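Local coordinates for hypothetical sensory transduction histidine kinase (Methanosarcina mazei, PDB 3LI9), which is a putative membrane-bound sensor kinase, its extracellular double-Cache (PDC-fold) part represented here, that probably phosphorylates protein histidines with ATP, at residues S216-V220 and E221-N225. Sequence-based numbering, arbitrary orientation.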
loop_
_atom_site.group_PDB
_atom_site.type_symbol
_atom_site.label_atom_id
_atom_site.label_comp_id
_atom_site.label_asym_id
_atom_site.label_seq_id
_atom_site.Cartn_x
_atom_site.Cartn_y
_atom_site.Cartn_z
ATOM N N SER A 216 8.609 -1.194 15.752
ATOM C CA SER A 216 8.196 -1.583 17.101
ATOM C C SER A 216 9.053 -2.756 17.620
ATOM O O SER A 216 8.960 -3.093 18.788
ATOM C CB SER A 216 6.675 -1.896 17.172
ATOM O OG SER A 216 6.379 -2.988 16.358
ATOM N N ASP A 217 9.885 -3.360 16.759
ATOM C CA ASP A 217 10.780 -4.471 17.139
ATOM C C ASP A 217 12.109 -4.041 17.775
ATOM O O ASP A 217 12.924 -4.895 18.168
ATOM C CB ASP A 217 11.151 -5.316 15.901
ATOM C CG ASP A 217 9.972 -6.096 15.333
ATOM O OD1 ASP A 217 9.174 -6.595 16.159
ATOM O OD2 ASP A 217 9.873 -6.237 14.062
ATOM N N PHE A 218 12.392 -2.753 17.804
ATOM C CA PHE A 218 13.665 -2.277 18.325
ATOM C C PHE A 218 13.573 -2.129 19.830
ATOM O O PHE A 218 12.571 -1.640 20.356
ATOM C CB PHE A 218 14.043 -0.937 17.715
ATOM C CG PHE A 218 14.551 -1.052 16.260
ATOM C CD1 PHE A 218 15.846 -0.785 15.929
ATOM C CD2 PHE A 218 13.659 -1.397 15.260
ATOM C CE1 PHE A 218 16.296 -0.909 14.576
ATOM C CE2 PHE A 218 14.076 -1.525 13.943
ATOM C CZ PHE A 218 15.372 -1.292 13.609
ATOM N N ASP A 219 14.604 -2.583 20.530
ATOM C CA ASP A 219 14.598 -2.460 21.996
ATOM C C ASP A 219 15.127 -1.128 22.372
ATOM O O ASP A 219 16.162 -1.052 23.010
ATOM C CB ASP A 219 15.562 -3.474 22.616
ATOM C CG ASP A 219 15.170 -4.865 22.333
ATOM O OD1 ASP A 219 13.964 -5.184 22.486
ATOM O OD2 ASP A 219 16.073 -5.634 21.950
ATOM N N VAL A 220 14.423 -0.065 21.986
ATOM C CA VAL A 220 14.865 1.313 22.210
ATOM C C VAL A 220 13.586 2.111 22.428
ATOM O O VAL A 220 12.708 2.148 21.556
ATOM C CB VAL A 220 15.628 1.919 20.993
ATOM C CG1 VAL A 220 16.080 3.384 21.244
ATOM C CG2 VAL A 220 16.834 1.018 20.632
ATOM N N GLU A 221 13.459 2.674 23.631
ATOM C CA GLU A 221 12.269 3.361 24.039
ATOM C C GLU A 221 11.857 4.429 22.994
ATOM O O GLU A 221 10.687 4.475 22.625
ATOM C CB GLU A 221 12.484 4.020 25.453
ATOM C CG GLU A 221 11.289 4.778 26.052
ATOM C CD GLU A 221 10.178 3.819 26.444
ATOM O OE1 GLU A 221 10.061 2.801 25.753
ATOM O OE2 GLU A 221 9.450 4.027 27.463
ATOM N N GLU A 222 12.771 5.265 22.565
ATOM C CA GLU A 222 12.396 6.319 21.651
ATOM C C GLU A 222 11.830 5.792 20.315
ATOM O O GLU A 222 10.991 6.446 19.714
ATOM C CB GLU A 222 13.596 7.205 21.379
ATOM C CG GLU A 222 13.984 8.021 22.622
ATOM C CD GLU A 222 14.781 7.173 23.657
ATOM O OE1 GLU A 222 15.075 5.958 23.431
ATOM O OE2 GLU A 222 15.121 7.754 24.708
ATOM N N ILE A 223 12.364 4.679 19.819
ATOM C CA ILE A 223 11.883 4.130 18.526
ATOM C C ILE A 223 10.528 3.518 18.673
ATOM O O ILE A 223 9.651 3.700 17.817
ATOM C CB ILE A 223 12.916 3.083 17.938
ATOM C CG1 ILE A 223 14.214 3.759 17.609
ATOM C CG2 ILE A 223 12.388 2.531 16.655
ATOM C CD1 ILE A 223 15.304 2.801 17.049
ATOM N N LYS A 224 10.279 2.823 19.795
ATOM C CA LYS A 224 8.923 2.410 20.134
ATOM C C LYS A 224 7.900 3.589 20.229
ATOM O O LYS A 224 6.724 3.442 19.826
ATOM C CB LYS A 224 8.929 1.622 21.467
ATOM C CG LYS A 224 9.495 0.231 21.281
ATOM C CD LYS A 224 9.458 -0.530 22.656
ATOM C CE LYS A 224 10.557 -1.517 22.710
ATOM N NZ LYS A 224 10.281 -2.462 21.589
ATOM N N ASN A 225 8.322 4.705 20.795
ATOM C CA ASN A 225 7.481 5.952 20.865
ATOM C C ASN A 225 7.174 6.539 19.467
ATOM O O ASN A 225 6.012 6.894 19.168
ATOM C CB ASN A 225 8.094 7.009 21.751
ATOM C CG ASN A 225 8.114 6.559 23.221
ATOM O OD1 ASN A 225 7.328 5.674 23.607
ATOM N ND2 ASN A 225 8.976 7.143 23.997
#
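Lys224 reaches back from the first turn of helix 221-231 to the loop that leads into it, and its ammonium nitrogen meets two backbone carbonyls there. Lys224 NZ donates a short hydrogen bond of 2.7 Å to Phe218 O, arriving from above the carbonyl plane, 40° out of it, and a weak one of 3.2 Å to Ser216 O. The side chain runs extended as far as CE and bends only at its last torsion (chi4 -61°), which turns the nitrogen onto these two oxygens while CE lies alongside Phe218 O.

Val220 occupies the N-cap position, and its carbonyl opens the helical pattern: Lys224 N bonds to Val220 O at 3.1 Å, whereas the bond from Ile223 N to the same oxygen is weak. With CG1 anti to the backbone N (chi1 180°), the valine sets Val220 CG1 3.5 Å from Glu222 OE1, the two side chains crossing at about a right angle. Just upstream, an inverse gamma turn centred on Asp219 folds the chain toward the helix, and its weak bond from Val220 N makes Phe218 O an acceptor for both backbone and lysine.

On the inner side, the CD1 methyl of Ile223 packs obliquely against the Phe218 ring, 3.8 Å from Phe218 CD1, and also touches Val220 CB at 4.1 Å. Ile240 meets both Val220 and Ile223, packing the helix start onto strand 236-241 of what is probably the membrane-proximal module; Trp209 separately stacks edge-to-face with Phe218.

Shortening Lys224 to an alanine would probably cost Ser216 O its weak bond, leave Phe218 O with the weak turn bond, and reduce the tie between loop and first helical turn. The contact thus pairs an apolar underside with a lysine cation that is likely to offset carbonyl dipoles; Asp219 OD1, 4.7 Å from Lys224 NZ, forms no salt bridge but may add some electrostatic attraction.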